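Local coordinates for choline dehydrogenase and related flavoproteins (Aspergillus oryzae, PDB 3Q9T), which oxidises formate as a flavoprotein of the glucose-methanol-choline oxidoreductase family, with 8-formyl-FAD at its catalytic site, at residues 69-74 / 446-451; 77-82 / 503-508. One frame throughout, in Å; residues are numbered along the deposited sequence.

Contact 1 (69-74 / 446-451)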
ATOM      1  N   THR A  69       1.252  -5.512   7.091  1.00 14.17           N
ATOM      2  CA  THR A  69       1.487  -6.652   6.215  1.00 13.74           C
ATOM      3  C   THR A  69       1.114  -6.410   4.759  1.00 15.62           C
ATOM      4  O   THR A  69       0.152  -5.711   4.455  1.00 14.22           O
ATOM      5  CB  THR A  69       0.844  -8.007   6.728  1.00 17.98           C
ATOM      6  OG1 THR A  69      -0.328  -8.323   5.980  1.00 18.13           O
ATOM      7  CG2 THR A  69       0.540  -7.973   8.179  1.00  8.13           C
ATOM      8  N   THR A  70       1.908  -6.989   3.864  1.00 17.90           N
ATOM      9  CA  THR A  70       1.646  -6.922   2.433  1.00 16.04           C
ATOM     10  C   THR A  70       0.516  -7.881   2.074  1.00 19.69           C
ATOM     11  O   THR A  70       0.617  -9.099   2.289  1.00 18.50           O
ATOM     12  CB  THR A  70       2.907  -7.294   1.610  1.00 20.51           C
ATOM     13  OG1 THR A  70       3.952  -6.357   1.876  1.00 23.34           O
ATOM     14  CG2 THR A  70       2.608  -7.319   0.095  1.00 19.42           C
ATOM     15  N   MET A  71      -0.551  -7.320   1.520  1.00 18.34           N
ATOM     16  CA  MET A  71      -1.756  -8.072   1.189  1.00 20.51           C
ATOM     17  C   MET A  71      -1.597  -8.752  -0.152  1.00 17.80           C
ATOM     18  O   MET A  71      -1.924  -9.928  -0.315  1.00 17.26           O
ATOM     19  CB  MET A  71      -2.962  -7.134   1.162  1.00 22.16           C
ATOM     20  CG  MET A  71      -3.276  -6.513   2.529  1.00 15.31           C
ATOM     21  SD  MET A  71      -4.075  -7.695   3.653  1.00 25.70           S
ATOM     22  CE  MET A  71      -3.176  -7.345   5.159  1.00 17.06           C
ATOM     23  N   VAL A  72      -1.106  -7.994  -1.122  1.00 15.15           N
ATOM     24  CA  VAL A  72      -0.802  -8.551  -2.416  1.00 15.48           C
ATOM     25  C   VAL A  72       0.497  -8.007  -2.965  1.00 20.35           C
ATOM     26  O   VAL A  72       0.833  -6.840  -2.760  1.00 19.09           O
ATOM     27  CB  VAL A  72      -1.999  -8.445  -3.425  1.00 25.62           C
ATOM     28  CG1 VAL A  72      -3.118  -7.603  -2.866  1.00 18.94           C
ATOM     29  CG2 VAL A  72      -1.548  -7.966  -4.780  1.00 17.96           C
ATOM     30  N   ARG A  73       1.238  -8.894  -3.620  1.00 18.39           N
ATOM     31  CA  ARG A  73       2.505  -8.565  -4.242  1.00 19.33           C
ATOM     32  C   ARG A  73       2.573  -9.268  -5.589  1.00 18.60           C
ATOM     33  O   ARG A  73       3.141 -10.347  -5.704  1.00 17.68           O
ATOM     34  CB  ARG A  73       3.677  -8.999  -3.349  1.00 21.90           C
ATOM     35  CG  ARG A  73       5.042  -8.559  -3.878  1.00 17.84           C
ATOM     36  CD  ARG A  73       6.169  -8.914  -2.911  1.00 18.65           C
ATOM     37  NE  ARG A  73       6.195  -8.009  -1.768  1.00 24.95           N
ATOM     38  CZ  ARG A  73       6.722  -8.310  -0.582  1.00 37.78           C
ATOM     39  NH1 ARG A  73       6.712  -7.412   0.400  1.00 29.17           N
ATOM     40  NH2 ARG A  73       7.264  -9.508  -0.373  1.00 31.95           N
ATOM     41  N   ARG A  74       1.931  -8.666  -6.585  1.00 21.44           N
ATOM     42  CA  ARG A  74       1.958  -9.137  -7.957  1.00 16.31           C
ATOM     43  C   ARG A  74       2.798  -8.135  -8.732  1.00 27.02           C
ATOM     44  O   ARG A  74       3.060  -7.039  -8.236  1.00 22.08           O
ATOM     45  CB  ARG A  74       0.541  -9.166  -8.547  1.00 18.02           C
ATOM     46  CG  ARG A  74      -0.406 -10.214  -7.936  1.00 17.99           C
ATOM     47  CD  ARG A  74      -1.865  -9.907  -8.292  1.00 19.52           C
ATOM     48  NE  ARG A  74      -2.039  -9.636  -9.723  1.00 19.11           N
ATOM     49  CZ  ARG A  74      -2.285 -10.568 -10.643  1.00 21.23           C
ATOM     50  NH1 ARG A  74      -2.403 -11.850 -10.298  1.00 19.67           N
ATOM     51  NH2 ARG A  74      -2.426 -10.217 -11.909  1.00 17.25           N
ATOM     52  N   ILE A 446       5.708  -9.611   6.719  1.00 17.82           N
ATOM     53  CA  ILE A 446       4.573 -10.467   6.409  1.00 18.56           C
ATOM     54  C   ILE A 446       4.041 -10.171   5.014  1.00 17.69           C
ATOM     55  O   ILE A 446       3.576  -9.066   4.735  1.00 19.68           O
ATOM     56  CB  ILE A 446       3.416 -10.285   7.453  1.00 19.60           C
ATOM     57  CG1 ILE A 446       3.952 -10.392   8.893  1.00 15.61           C
ATOM     58  CG2 ILE A 446       2.286 -11.284   7.192  1.00 12.44           C
ATOM     59  CD1 ILE A 446       2.897 -10.214   9.988  1.00 18.44           C
ATOM     60  N   ASN A 447       4.128 -11.171   4.147  1.00 17.31           N
ATOM     61  CA  ASN A 447       3.525 -11.117   2.826  1.00 19.75           C
ATOM     62  C   ASN A 447       2.486 -12.233   2.653  1.00 20.41           C
ATOM     63  O   ASN A 447       2.831 -13.414   2.754  1.00 20.90           O
ATOM     64  CB  ASN A 447       4.601 -11.233   1.755  1.00 17.67           C
ATOM     65  CG  ASN A 447       4.018 -11.312   0.369  1.00 17.33           C
ATOM     66  OD1 ASN A 447       2.904 -10.864   0.135  1.00 15.30           O
ATOM     67  ND2 ASN A 447       4.754 -11.916  -0.555  1.00 19.84           N
ATOM     68  N   LEU A 448       1.222 -11.859   2.428  1.00 16.30           N
ATOM     69  CA  LEU A 448       0.128 -12.834   2.313  1.00 18.49           C
ATOM     70  C   LEU A 448      -0.031 -13.368   0.896  1.00 17.68           C
ATOM     71  O   LEU A 448      -0.681 -14.379   0.673  1.00  9.75           O
ATOM     72  CB  LEU A 448      -1.207 -12.212   2.756  1.00 14.31           C
ATOM     73  CG  LEU A 448      -1.351 -11.886   4.241  1.00 16.33           C
ATOM     74  CD1 LEU A 448      -2.620 -11.104   4.517  1.00 12.42           C
ATOM     75  CD2 LEU A 448      -1.322 -13.182   5.033  1.00 16.25           C
ATOM     76  N   ASN A 449       0.519 -12.636  -0.065  1.00 16.39           N
ATOM     77  CA  ASN A 449       0.556 -13.085  -1.443  1.00 17.27           C
ATOM     78  C   ASN A 449      -0.827 -13.426  -2.000  1.00 19.57           C
ATOM     79  O   ASN A 449      -0.985 -14.385  -2.754  1.00 17.66           O
ATOM     80  CB  ASN A 449       1.515 -14.266  -1.587  1.00 11.86           C
ATOM     81  CG  ASN A 449       1.942 -14.500  -3.029  1.00 21.91           C
ATOM     82  OD1 ASN A 449       2.132 -13.550  -3.790  1.00 20.74           O
ATOM     83  ND2 ASN A 449       2.089 -15.770  -3.413  1.00 18.42           N
ATOM     84  N   PHE A 450      -1.819 -12.628  -1.625  1.00 13.97           N
ATOM     85  CA  PHE A 450      -3.175 -12.806  -2.114  1.00 15.23           C
ATOM     86  C   PHE A 450      -3.210 -12.626  -3.630  1.00 16.16           C
ATOM     87  O   PHE A 450      -2.595 -11.689  -4.183  1.00 16.65           O
ATOM     88  CB  PHE A 450      -4.117 -11.772  -1.478  1.00 15.95           C
ATOM     89  CG  PHE A 450      -4.533 -12.076  -0.064  1.00 17.65           C
ATOM     90  CD1 PHE A 450      -4.681 -13.392   0.381  1.00 15.09           C
ATOM     91  CD2 PHE A 450      -4.844 -11.039   0.809  1.00 17.87           C
ATOM     92  CE1 PHE A 450      -5.099 -13.663   1.667  1.00 14.71           C
ATOM     93  CE2 PHE A 450      -5.250 -11.306   2.119  1.00 15.75           C
ATOM     94  CZ  PHE A 450      -5.391 -12.616   2.541  1.00 15.43           C
ATOM     95  N   PHE A 451      -3.933 -13.512  -4.304  1.00 13.94           N
ATOM     96  CA  PHE A 451      -4.201 -13.360  -5.730  1.00 13.87           C
ATOM     97  C   PHE A 451      -2.938 -13.480  -6.621  1.00 18.00           C
ATOM     98  O   PHE A 451      -2.886 -12.943  -7.726  1.00 16.52           O
ATOM     99  CB  PHE A 451      -4.945 -12.044  -5.978  1.00 10.11           C
ATOM    100  CG  PHE A 451      -6.292 -11.982  -5.301  1.00 18.37           C
ATOM    101  CD1 PHE A 451      -7.325 -12.832  -5.701  1.00 13.02           C
ATOM    102  CD2 PHE A 451      -6.531 -11.092  -4.261  1.00 17.56           C
ATOM    103  CE1 PHE A 451      -8.551 -12.795  -5.088  1.00 14.70           C
ATOM    104  CE2 PHE A 451      -7.778 -11.047  -3.632  1.00 16.54           C
ATOM    105  CZ  PHE A 451      -8.789 -11.895  -4.045  1.00 16.90           C
TER
HETATM  106  O   HOH W   1       5.474  -6.467   4.064  1.00 22.95           O
HETATM  107  O   HOH W   2       0.412 -11.501  -4.512  1.00 17.80           O
HETATM  108  O   HOH W   3       4.515 -12.356  -3.925  1.00 30.74           O
HETATM  109  O   HOH W   4       2.279 -12.841  -6.418  1.00 30.90           O

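Contact 2 (77-82 / 503-508)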
ATOM      1  N   TYR A  77       0.561  -5.099  -9.344  1.00 17.79           N
ATOM      2  CA  TYR A  77      -0.088  -4.498  -8.175  1.00 17.08           C
ATOM      3  C   TYR A  77       0.548  -4.934  -6.845  1.00 16.80           C
ATOM      4  O   TYR A  77       0.935  -6.093  -6.687  1.00 17.45           O
ATOM      5  CB  TYR A  77      -1.602  -4.801  -8.197  1.00 21.70           C
ATOM      6  CG  TYR A  77      -2.385  -4.121  -7.090  1.00 18.21           C
ATOM      7  CD1 TYR A  77      -2.481  -4.703  -5.827  1.00 18.16           C
ATOM      8  CD2 TYR A  77      -3.010  -2.902  -7.297  1.00 14.84           C
ATOM      9  CE1 TYR A  77      -3.180  -4.094  -4.800  1.00 21.57           C
ATOM     10  CE2 TYR A  77      -3.732  -2.273  -6.263  1.00 21.14           C
ATOM     11  CZ  TYR A  77      -3.809  -2.882  -5.015  1.00 19.84           C
ATOM     12  OH  TYR A  77      -4.493  -2.298  -3.967  1.00 21.23           O
ATOM     13  N   GLU A  78       0.678  -3.996  -5.905  1.00 19.33           N
ATOM     14  CA  GLU A  78       1.163  -4.306  -4.556  1.00 15.32           C
ATOM     15  C   GLU A  78       0.610  -3.334  -3.513  1.00 19.76           C
ATOM     16  O   GLU A  78       0.667  -2.107  -3.676  1.00 15.25           O
ATOM     17  CB  GLU A  78       2.694  -4.357  -4.502  1.00 16.78           C
ATOM     18  CG  GLU A  78       3.287  -4.793  -3.139  1.00 20.32           C
ATOM     19  CD  GLU A  78       4.793  -5.057  -3.208  1.00 19.16           C
ATOM     20  OE1 GLU A  78       5.451  -5.226  -2.158  1.00 25.31           O
ATOM     21  OE2 GLU A  78       5.323  -5.110  -4.332  1.00 28.47           O
ATOM     22  N   ARG A  79       0.067  -3.892  -2.435  1.00 16.29           N
ATOM     23  CA  ARG A  79      -0.473  -3.075  -1.362  1.00 16.56           C
ATOM     24  C   ARG A  79      -0.016  -3.612  -0.007  1.00 17.80           C
ATOM     25  O   ARG A  79       0.020  -4.819   0.221  1.00 19.87           O
ATOM     26  CB  ARG A  79      -1.992  -3.050  -1.444  1.00 15.97           C
ATOM     27  CG  ARG A  79      -2.687  -2.365  -0.295  1.00 13.00           C
ATOM     28  CD  ARG A  79      -3.989  -1.757  -0.783  1.00 19.39           C
ATOM     29  NE  ARG A  79      -4.913  -2.748  -1.330  1.00 14.65           N
ATOM     30  CZ  ARG A  79      -5.659  -3.556  -0.577  1.00 18.54           C
ATOM     31  NH1 ARG A  79      -5.587  -3.492   0.742  1.00 19.85           N
ATOM     32  NH2 ARG A  79      -6.481  -4.428  -1.134  1.00 15.63           N
ATOM     33  N   ILE A  80       0.334  -2.707   0.887  1.00 12.00           N
ATOM     34  CA  ILE A  80       0.716  -3.084   2.227  1.00 15.89           C
ATOM     35  C   ILE A  80      -0.288  -2.383   3.126  1.00 19.73           C
ATOM     36  O   ILE A  80      -0.759  -1.298   2.801  1.00 23.35           O
ATOM     37  CB  ILE A  80       2.171  -2.698   2.533  1.00 16.85           C
ATOM     38  CG1 ILE A  80       2.561  -3.126   3.956  1.00 20.89           C
ATOM     39  CG2 ILE A  80       2.385  -1.192   2.314  1.00 19.80           C
ATOM     40  CD1 ILE A  80       4.030  -2.785   4.311  1.00 12.52           C
ATOM     41  N   GLU A  81      -0.686  -3.036   4.209  1.00 18.61           N
ATOM     42  CA  GLU A  81      -1.704  -2.462   5.085  1.00 16.35           C
ATOM     43  C   GLU A  81      -1.325  -2.500   6.555  1.00 18.53           C
ATOM     44  O   GLU A  81      -0.490  -3.316   6.991  1.00 14.74           O
ATOM     45  CB  GLU A  81      -3.050  -3.168   4.896  1.00 17.34           C
ATOM     46  CG  GLU A  81      -3.663  -3.032   3.499  1.00 16.54           C
ATOM     47  CD  GLU A  81      -4.360  -1.691   3.276  1.00 24.41           C
ATOM     48  OE1 GLU A  81      -4.483  -0.908   4.237  1.00 20.78           O
ATOM     49  OE2 GLU A  81      -4.798  -1.425   2.134  1.00 26.75           O
ATOM     50  N   LYS A  82      -1.959  -1.611   7.312  1.00 13.88           N
ATOM     51  CA  LYS A  82      -1.903  -1.641   8.758  1.00 17.44           C
ATOM     52  C   LYS A  82      -3.200  -1.039   9.248  1.00 20.07           C
ATOM     53  O   LYS A  82      -3.601   0.008   8.775  1.00 22.66           O
ATOM     54  CB  LYS A  82      -0.699  -0.849   9.271  1.00 18.27           C
ATOM     55  CG  LYS A  82      -0.699  -0.579  10.763  1.00 17.47           C
ATOM     56  CD  LYS A  82       0.417   0.383  11.097  1.00 23.88           C
ATOM     57  CE  LYS A  82       0.461   0.716  12.557  1.00 33.23           C
ATOM     58  NZ  LYS A  82       0.787  -0.480  13.329  1.00 20.78           N
ATOM     59  N   ASP A 503      -7.691  -4.061  -5.328  1.00 17.50           N
ATOM     60  CA  ASP A 503      -7.583  -2.817  -4.580  1.00 18.73           C
ATOM     61  C   ASP A 503      -8.495  -2.773  -3.364  1.00 22.25           C
ATOM     62  O   ASP A 503      -8.315  -1.944  -2.470  1.00 25.03           O
ATOM     63  CB  ASP A 503      -7.846  -1.608  -5.483  1.00 21.43           C
ATOM     64  CG  ASP A 503      -7.249  -0.343  -4.924  1.00 21.00           C
ATOM     65  OD1 ASP A 503      -6.084  -0.394  -4.467  1.00 20.80           O
ATOM     66  OD2 ASP A 503      -7.941   0.691  -4.917  1.00 23.42           O
ATOM     67  N   ARG A 504      -9.472  -3.666  -3.326  1.00 18.77           N
ATOM     68  CA  ARG A 504     -10.468  -3.624  -2.271  1.00 16.73           C
ATOM     69  C   ARG A 504     -10.418  -4.830  -1.350  1.00 18.62           C
ATOM     70  O   ARG A 504     -11.157  -4.894  -0.352  1.00 16.03           O
ATOM     71  CB  ARG A 504     -11.850  -3.568  -2.891  1.00 21.44           C
ATOM     72  CG  ARG A 504     -12.246  -2.222  -3.383  1.00 22.26           C
ATOM     73  CD  ARG A 504     -13.642  -1.966  -2.902  1.00 26.40           C
ATOM     74  NE  ARG A 504     -14.529  -1.889  -4.027  1.00 19.13           N
ATOM     75  CZ  ARG A 504     -15.843  -1.764  -3.940  1.00 23.06           C
ATOM     76  NH1 ARG A 504     -16.445  -1.753  -2.756  1.00 19.62           N
ATOM     77  NH2 ARG A 504     -16.550  -1.677  -5.059  1.00 24.13           N
ATOM     78  N   CYS A 505      -9.586  -5.803  -1.697  1.00 12.61           N
ATOM     79  CA  CYS A 505      -9.535  -7.032  -0.925  1.00 15.44           C
ATOM     80  C   CYS A 505      -8.786  -6.788   0.382  1.00 15.87           C
ATOM     81  O   CYS A 505      -8.053  -5.807   0.512  1.00 11.32           O
ATOM     82  CB  CYS A 505      -8.835  -8.130  -1.723  1.00 17.21           C
ATOM     83  SG  CYS A 505      -7.044  -7.913  -1.820  1.00 18.41           S
ATOM     84  N   GLN A 506      -8.979  -7.686   1.345  1.00 13.63           N
ATOM     85  CA  GLN A 506      -8.247  -7.643   2.609  1.00 18.68           C
ATOM     86  C   GLN A 506      -8.121  -9.063   3.101  1.00 16.63           C
ATOM     87  O   GLN A 506      -8.734  -9.973   2.540  1.00 17.28           O
ATOM     88  CB  GLN A 506      -9.007  -6.821   3.670  1.00 14.45           C
ATOM     89  CG  GLN A 506     -10.390  -7.365   3.963  1.00 15.23           C
ATOM     90  CD  GLN A 506     -11.054  -6.672   5.127  1.00 23.61           C
ATOM     91  OE1 GLN A 506     -11.569  -5.549   4.997  1.00 19.47           O
ATOM     92  NE2 GLN A 506     -11.027  -7.324   6.289  1.00 18.41           N
ATOM     93  N   THR A 507      -7.343  -9.251   4.161  1.00 17.69           N
ATOM     94  CA  THR A 507      -7.326 -10.523   4.874  1.00 16.08           C
ATOM     95  C   THR A 507      -8.711 -10.816   5.432  1.00 19.62           C
ATOM     96  O   THR A 507      -9.390  -9.913   5.921  1.00 17.80           O
ATOM     97  CB  THR A 507      -6.323 -10.496   6.052  1.00 17.59           C
ATOM     98  OG1 THR A 507      -6.367 -11.750   6.744  1.00 18.04           O
ATOM     99  CG2 THR A 507      -6.669  -9.372   7.039  1.00 19.37           C
ATOM    100  N   ALA A 508      -9.142 -12.072   5.365  1.00 19.77           N
ATOM    101  CA  ALA A 508     -10.366 -12.455   6.066  1.00 21.15           C
ATOM    102  C   ALA A 508     -10.034 -12.852   7.512  1.00 21.54           C
ATOM    103  O   ALA A 508     -10.875 -13.386   8.220  1.00 23.36           O
ATOM    104  CB  ALA A 508     -11.078 -13.584   5.330  1.00 15.94           C
TER

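Contact 1 (69-74 / 446-451)
A single parallel beta bridge, Thr70 with Asn447, sets the edge of a hairpin strand against the end of strand 445-447. Thr70 is bonded on both its polar backbone atoms: its N donates to Ile446 O (2.8 Å), and its O receives Leu448 N in an almost straight bond (176°). Beyond the bridge Phe450 N donates to Met71 O at 3.0 Å. Asn447 sits at the changeover. Its OD1 accepts the backbone N of Asn449 from above the carbonyl plane, an Asx turn that bends the chain just past the bridge. One face of the Arg73 guanidinium lies over Asn447 CG with the two planes 42° apart; this is packing, since the salt bridge of Arg73 NE is with Glu78.

Met71 starts off away from the partner segment, but its bend at chi2 (-76°) lays SD alongside Leu448 CD1 at 3.8 Å, and SD also makes an oblique Met-aromatic contact with Phe450. Leu448 CB lies over the centre of that same ring, 4.0 Å above its plane. At the far end Arg74, kinked at chi3, brings NH1 to Phe451 O (2.8 Å) almost within the guanidinium plane, while Asp454 and Asp76 hold the group by salt bridges. Water enters on the Asn449 side: one molecule accepts Arg73 N at 2.9 Å and lies 3.0 Å from Phe450 O. Ended by its Asx turn, the bridge is where the edge of the two-stranded hairpin sheet (67-74 with 77-81) meets the outer strand 445-447 of a three-stranded sheet.

Contact 2 (77-82 / 503-508)
Tyr77 and Asp503 meet through one very short bond, OH to OD1 at 2.5 Å, which the tyrosine donates to the anti lone pair of the carboxylate. The phenol comes in by its edge: OD1 lies near the ring plane, and the ring and carboxylate planes stand 81° apart. The same hydroxyl accepts Arg79 NE at 2.7 Å, exactly in the guanidinium plane. It is thus gripped from two sides and bridges arginine and aspartate, whose own charged atoms, Arg79 NE and Asp503 OD1, stay 4.1 Å apart.

Arg79, its chain turned at chi3 (60°), spreads the guanidinium across the C-terminal end of helix 494-504. NH2 donates to Cys505 O in a nearly straight bond of 2.7 Å and also to Leu502 O, while Asp503 O lies over one face without a bond. A positive group here, where the helix ends and strand 506-507 follows, probably suits the helix dipole. Cys505 SG adds close packing, 3.6 Å from NH2. On the strand itself NH1 is drawn to Glu81 OE2 by a salt bridge of 2.6 Å, and that carboxylate oxygen is bonded to His407 of the same chain as well, so all three guanidinium nitrogens are engaged.

The other side is loose only with respect to 503-508. Glu78, Ile80 and Lys82 make no contact with that segment but meet the second subunit, Ile80 packing on Ile80 of that subunit. Glu78 forms salt bridges with Arg73 and with Lys68 of the second subunit. Partly exposed Asp503 bonds through OD2 to His407 of the second subunit.

In the fold
From the N terminus the chain runs through 69-74, turns, and returns as 77-82, so the first halves of both contacts are neighbouring arms of one antiparallel hairpin, joined by probable bonds such as Met71 N to Arg79 O. Some 360 residues later 446-451 closes the loop of contact 1 on the first arm; 503-508 then closes the longer loop of contact 2 on the second. Because the segments alternate along the chain, the two loops cross instead of nesting. The later halves also touch, Phe450 packing against Thr507. One hairpin thereby ties strand 445-447 and its three-stranded sheet to the end of helix 494-504 and the large mixed sheet.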